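Local atomic coordinates of selenium-binding protein (PDB entry 2ECE), a protein that is of unknown function but folds as a beta propeller and probably binds selenium. Residues Thr245-Arg257 with Ile269-Trp283. Numbering follows the deposited sequence.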
loop_
_atom_site.group_PDB
_atom_site.type_symbol
_atom_site.label_atom_id
_atom_site.label_comp_id
_atom_site.label_asym_id
_atom_site.label_seq_id
_atom_site.Cartn_x
_atom_site.Cartn_y
_atom_site.Cartn_z
ATOM N N THR A 245 -19.078 -1.310 9.685
ATOM C CA THR A 245 -19.094 -2.288 8.608
ATOM C C THR A 245 -19.321 -1.527 7.308
ATOM O O THR A 245 -20.247 -0.726 7.210
ATOM C CB THR A 245 -20.206 -3.318 8.850
ATOM O OG1 THR A 245 -19.875 -4.089 10.010
ATOM C CG2 THR A 245 -20.358 -4.246 7.663
ATOM N N LEU A 246 -18.467 -1.768 6.319
ATOM C CA LEU A 246 -18.558 -1.075 5.037
ATOM C C LEU A 246 -19.380 -1.845 4.004
ATOM O O LEU A 246 -18.869 -2.244 2.957
ATOM C CB LEU A 246 -17.147 -0.815 4.506
ATOM C CG LEU A 246 -16.258 -0.162 5.573
ATOM C CD1 LEU A 246 -14.835 -0.020 5.074
ATOM C CD2 LEU A 246 -16.840 1.196 5.951
ATOM N N GLY A 247 -20.661 -2.040 4.308
ATOM C CA GLY A 247 -21.542 -2.762 3.409
ATOM C C GLY A 247 -21.578 -4.235 3.773
ATOM O O GLY A 247 -20.571 -4.934 3.634
ATOM N N GLU A 248 -22.730 -4.713 4.243
ATOM C CA GLU A 248 -22.871 -6.119 4.631
ATOM C C GLU A 248 -22.398 -7.071 3.541
ATOM O O GLU A 248 -21.860 -8.136 3.835
ATOM C CB GLU A 248 -24.330 -6.466 4.947
ATOM C CG GLU A 248 -24.805 -6.210 6.370
ATOM C CD GLU A 248 -26.268 -6.609 6.550
ATOM O OE1 GLU A 248 -27.028 -6.510 5.560
ATOM O OE2 GLU A 248 -26.665 -7.010 7.667
ATOM N N GLU A 249 -22.595 -6.685 2.283
ATOM C CA GLU A 249 -22.223 -7.546 1.165
ATOM C C GLU A 249 -20.815 -7.368 0.601
ATOM O O GLU A 249 -20.419 -8.104 -0.303
ATOM C CB GLU A 249 -23.233 -7.384 0.022
ATOM C CG GLU A 249 -22.952 -6.197 -0.894
ATOM C CD GLU A 249 -23.368 -4.858 -0.305
ATOM O OE1 GLU A 249 -23.560 -4.760 0.926
ATOM O OE2 GLU A 249 -23.495 -3.891 -1.083
ATOM N N ASN A 250 -20.056 -6.405 1.112
ATOM C CA ASN A 250 -18.704 -6.186 0.592
ATOM C C ASN A 250 -17.642 -6.982 1.339
ATOM O O ASN A 250 -17.811 -7.315 2.511
ATOM C CB ASN A 250 -18.343 -4.696 0.637
ATOM C CG ASN A 250 -19.291 -3.842 -0.184
ATOM O OD1 ASN A 250 -19.558 -4.138 -1.348
ATOM N ND2 ASN A 250 -19.796 -2.768 0.418
ATOM N N ARG A 251 -16.546 -7.284 0.651
ATOM C CA ARG A 251 -15.448 -8.030 1.250
ATOM C C ARG A 251 -14.078 -7.450 0.876
ATOM O O ARG A 251 -13.873 -6.936 -0.222
ATOM C CB ARG A 251 -15.521 -9.504 0.837
ATOM C CG ARG A 251 -16.725 -10.251 1.405
ATOM C CD ARG A 251 -16.664 -10.327 2.924
ATOM N NE ARG A 251 -17.740 -11.140 3.488
ATOM C CZ ARG A 251 -18.997 -10.730 3.644
ATOM N NH1 ARG A 251 -19.349 -9.503 3.283
ATOM N NH2 ARG A 251 -19.905 -11.554 4.164
ATOM N N MET A 252 -13.150 -7.569 1.816
ATOM C CA MET A 252 -11.793 -7.083 1.684
ATOM C C MET A 252 -11.742 -5.561 1.876
ATOM O O MET A 252 -11.748 -4.793 0.908
ATOM C CB MET A 252 -11.228 -7.462 0.313
ATOM C CG MET A 252 -11.160 -8.972 0.058
ATOM S SD MET A 252 -10.266 -9.426 -1.442
ATOM C CE MET A 252 -11.084 -10.985 -1.906
ATOM N N ALA A 253 -11.547 -5.152 3.128
ATOM C CA ALA A 253 -11.437 -3.745 3.488
ATOM C C ALA A 253 -9.913 -3.567 3.523
ATOM O O ALA A 253 -9.294 -3.882 4.550
ATOM C CB ALA A 253 -12.056 -3.508 4.874
ATOM N N LEU A 254 -9.311 -3.046 2.453
ATOM C CA LEU A 254 -7.881 -2.928 2.380
ATOM C C LEU A 254 -7.291 -1.580 2.892
ATOM O O LEU A 254 -7.037 -1.419 4.094
ATOM C CB LEU A 254 -7.430 -3.265 0.879
ATOM C CG LEU A 254 -7.855 -4.720 0.529
ATOM C CD1 LEU A 254 -7.072 -5.103 -0.696
ATOM C CD2 LEU A 254 -7.579 -5.744 1.651
ATOM N N GLU A 255 -6.741 -0.838 1.903
ATOM C CA GLU A 255 -5.988 0.397 2.104
ATOM C C GLU A 255 -6.643 1.580 2.745
ATOM O O GLU A 255 -7.666 2.098 2.255
ATOM C CB GLU A 255 -5.341 0.845 0.765
ATOM C CG GLU A 255 -4.437 -0.175 0.061
ATOM C CD GLU A 255 -3.165 -0.519 0.828
ATOM O OE1 GLU A 255 -2.633 0.359 1.533
ATOM O OE2 GLU A 255 -2.681 -1.667 0.710
ATOM N N LEU A 256 -6.017 2.045 3.824
ATOM C CA LEU A 256 -6.557 3.152 4.624
ATOM C C LEU A 256 -5.824 4.436 4.347
ATOM O O LEU A 256 -4.602 4.490 4.499
ATOM C CB LEU A 256 -6.463 2.836 6.132
ATOM C CG LEU A 256 -7.536 1.904 6.692
ATOM C CD1 LEU A 256 -7.090 1.312 8.016
ATOM C CD2 LEU A 256 -8.831 2.686 6.846
ATOM N N ARG A 257 -6.546 5.478 3.948
ATOM C CA ARG A 257 -5.881 6.730 3.628
ATOM C C ARG A 257 -6.517 7.961 4.264
ATOM O O ARG A 257 -7.469 8.530 3.731
ATOM C CB ARG A 257 -5.828 6.923 2.108
ATOM C CG ARG A 257 -5.057 5.840 1.349
ATOM C CD ARG A 257 -3.539 5.906 1.594
ATOM N NE ARG A 257 -2.820 4.948 0.748
ATOM C CZ ARG A 257 -2.672 3.655 1.022
ATOM N NH1 ARG A 257 -3.177 3.140 2.134
ATOM N NH2 ARG A 257 -2.043 2.867 0.162
ATOM N N ILE A 269 -11.094 4.407 2.148
ATOM C CA ILE A 269 -10.739 2.993 2.176
ATOM C C ILE A 269 -11.470 2.308 1.030
ATOM O O ILE A 269 -12.605 2.670 0.691
ATOM C CB ILE A 269 -11.116 2.288 3.502
ATOM C CG1 ILE A 269 -10.589 0.846 3.474
ATOM C CG2 ILE A 269 -12.622 2.273 3.694
ATOM C CD1 ILE A 269 -10.754 0.088 4.787
ATOM N N ASN A 270 -10.806 1.335 0.421
ATOM C CA ASN A 270 -11.394 0.597 -0.680
ATOM C C ASN A 270 -11.908 -0.775 -0.248
ATOM O O ASN A 270 -11.267 -1.476 0.545
ATOM C CB ASN A 270 -10.365 0.429 -1.808
ATOM C CG ASN A 270 -9.096 -0.304 -1.356
ATOM O OD1 ASN A 270 -8.463 0.068 -0.365
ATOM N ND2 ASN A 270 -8.717 -1.338 -2.095
ATOM N N MET A 271 -13.092 -1.121 -0.743
ATOM C CA MET A 271 -13.697 -2.423 -0.503
ATOM C C MET A 271 -13.526 -3.052 -1.871
ATOM O O MET A 271 -14.106 -2.580 -2.848
ATOM C CB MET A 271 -15.184 -2.298 -0.160
ATOM C CG MET A 271 -15.467 -1.842 1.258
ATOM S SD MET A 271 -14.503 -2.736 2.522
ATOM C CE MET A 271 -15.079 -4.409 2.305
ATOM N N VAL A 272 -12.717 -4.104 -1.945
ATOM C CA VAL A 272 -12.419 -4.750 -3.222
ATOM C C VAL A 272 -13.561 -5.384 -4.013
ATOM O O VAL A 272 -13.682 -5.150 -5.217
ATOM C CB VAL A 272 -11.309 -5.819 -3.056
ATOM C CG1 VAL A 272 -10.985 -6.450 -4.407
ATOM C CG2 VAL A 272 -10.056 -5.178 -2.462
ATOM N N VAL A 273 -14.401 -6.177 -3.363
ATOM C CA VAL A 273 -15.458 -6.843 -4.106
ATOM C C VAL A 273 -16.775 -7.031 -3.363
ATOM O O VAL A 273 -16.803 -7.339 -2.169
ATOM C CB VAL A 273 -14.951 -8.213 -4.610
ATOM C CG1 VAL A 273 -14.450 -9.034 -3.440
ATOM C CG2 VAL A 273 -16.056 -8.952 -5.354
ATOM N N SER A 274 -17.872 -6.829 -4.088
ATOM C CA SER A 274 -19.206 -6.995 -3.534
ATOM C C SER A 274 -19.690 -8.401 -3.838
ATOM O O SER A 274 -19.554 -8.875 -4.962
ATOM C CB SER A 274 -20.173 -5.988 -4.159
ATOM O OG SER A 274 -21.515 -6.403 -3.965
ATOM N N LEU A 275 -20.254 -9.071 -2.842
ATOM C CA LEU A 275 -20.758 -10.420 -3.051
ATOM C C LEU A 275 -22.057 -10.404 -3.855
ATOM O O LEU A 275 -22.533 -11.452 -4.287
ATOM C CB LEU A 275 -20.998 -11.121 -1.713
ATOM C CG LEU A 275 -19.770 -11.417 -0.846
ATOM C CD1 LEU A 275 -20.193 -12.224 0.362
ATOM C CD2 LEU A 275 -18.735 -12.182 -1.653
ATOM N N LYS A 276 -22.624 -9.216 -4.054
ATOM C CA LYS A 276 -23.872 -9.081 -4.806
ATOM C C LYS A 276 -23.656 -8.933 -6.311
ATOM O O LYS A 276 -24.340 -9.581 -7.109
ATOM C CB LYS A 276 -24.673 -7.873 -4.311
ATOM C CG LYS A 276 -25.959 -7.628 -5.099
ATOM C CD LYS A 276 -26.505 -6.216 -4.889
ATOM C CE LYS A 276 -27.778 -5.985 -5.707
ATOM N NZ LYS A 276 -28.235 -4.558 -5.702
ATOM N N ASP A 277 -22.712 -8.081 -6.703
ATOM C CA ASP A 277 -22.463 -7.856 -8.121
ATOM C C ASP A 277 -21.001 -7.682 -8.517
ATOM O O ASP A 277 -20.710 -7.186 -9.605
ATOM C CB ASP A 277 -23.259 -6.642 -8.601
ATOM C CG ASP A 277 -22.930 -5.385 -7.818
ATOM O OD1 ASP A 277 -22.007 -5.434 -6.977
ATOM O OD2 ASP A 277 -23.589 -4.348 -8.045
ATOM N N LEU A 278 -20.083 -8.078 -7.642
ATOM C CA LEU A 278 -18.650 -7.985 -7.934
ATOM C C LEU A 278 -18.098 -6.571 -8.101
ATOM O O LEU A 278 -16.988 -6.402 -8.603
ATOM C CB LEU A 278 -18.313 -8.777 -9.203
ATOM C CG LEU A 278 -18.548 -10.286 -9.248
ATOM C CD1 LEU A 278 -18.377 -10.779 -10.678
ATOM C CD2 LEU A 278 -17.572 -10.984 -8.320
ATOM N N SER A 279 -18.857 -5.558 -7.696
ATOM C CA SER A 279 -18.383 -4.186 -7.824
ATOM C C SER A 279 -17.386 -3.845 -6.720
ATOM O O SER A 279 -17.271 -4.564 -5.725
ATOM C CB SER A 279 -19.551 -3.205 -7.747
ATOM O OG SER A 279 -20.130 -3.214 -6.456
ATOM N N SER A 280 -16.656 -2.753 -6.920
ATOM C CA SER A 280 -15.700 -2.263 -5.932
ATOM C C SER A 280 -16.305 -0.956 -5.449
ATOM O O SER A 280 -17.088 -0.322 -6.166
ATOM C CB SER A 280 -14.325 -1.995 -6.564
ATOM O OG SER A 280 -13.628 -3.204 -6.827
ATOM N N SER A 281 -15.971 -0.553 -4.230
ATOM C CA SER A 281 -16.502 0.692 -3.712
ATOM C C SER A 281 -15.488 1.381 -2.823
ATOM O O SER A 281 -14.662 0.727 -2.178
ATOM C CB SER A 281 -17.805 0.447 -2.939
ATOM O OG SER A 281 -17.654 -0.562 -1.956
ATOM N N ILE A 282 -15.534 2.708 -2.827
ATOM C CA ILE A 282 -14.647 3.508 -1.998
ATOM C C ILE A 282 -15.521 4.112 -0.915
ATOM O O ILE A 282 -16.607 4.625 -1.194
ATOM C CB ILE A 282 -13.980 4.632 -2.802
ATOM C CG1 ILE A 282 -13.139 4.026 -3.931
ATOM C CG2 ILE A 282 -13.128 5.492 -1.885
ATOM C CD1 ILE A 282 -12.137 2.972 -3.464
ATOM N N TRP A 283 -15.055 4.035 0.324
ATOM C CA TRP A 283 -15.814 4.556 1.440
ATOM C C TRP A 283 -15.083 5.672 2.157
ATOM O O TRP A 283 -13.866 5.619 2.331
ATOM C CB TRP A 283 -16.125 3.431 2.426
ATOM C CG TRP A 283 -17.063 2.394 1.885
ATOM C CD1 TRP A 283 -16.825 1.514 0.865
ATOM C CD2 TRP A 283 -18.390 2.123 2.348
ATOM N NE1 TRP A 283 -17.924 0.710 0.668
ATOM C CE2 TRP A 283 -18.898 1.064 1.563
ATOM C CE3 TRP A 283 -19.200 2.675 3.348
ATOM C CZ2 TRP A 283 -20.185 0.542 1.751
ATOM C CZ3 TRP A 283 -20.486 2.153 3.535
ATOM C CH2 TRP A 283 -20.961 1.100 2.738
HETATM O O HOH W 1 -23.017 -4.179 -3.588
HETATM O O HOH W 2 -18.012 -2.962 -3.140
#
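One water is gripped three ways: it donates to N250 OD1 (2.6 Å) and to S279 O, and accepts from S281 OG, linking N250 to the loop and next strand. The other end of the same amide is held too, since N250 ND2 gives an almost straight bond (171°) to L246 O, 2.8 Å away and close to the amide plane. S281 OG also accepts from W283 NE1, helping to fix the indole's turn. Over one face of that indole lies L246, its CB 3.9 Å from the centroid of the five-membered ring in a CH-pi contact. Beside it, M271 bends at both chi2 and chi3 (-47° and -62°), folding SD back to 3.5 Å from A253 CB and CE against the backbone of R251.

R251 and V273 form an antiparallel hydrogen-bonded pair, and beyond them L275 N reaches E249 O at 2.7 Å. L275 CD1 sits 3.8 Å from R251 CZ, over the guanidinium face, while R251 NH1 bonds to E248 O and N250 O, both near the guanidinium plane. Strands 250-258 and 266-274 make the first hairpin of one propeller blade. The N250 side chain thus ties the L246 carbonyl to S279 and S281, beside an apolar patch of L246, A253, I269 and M271.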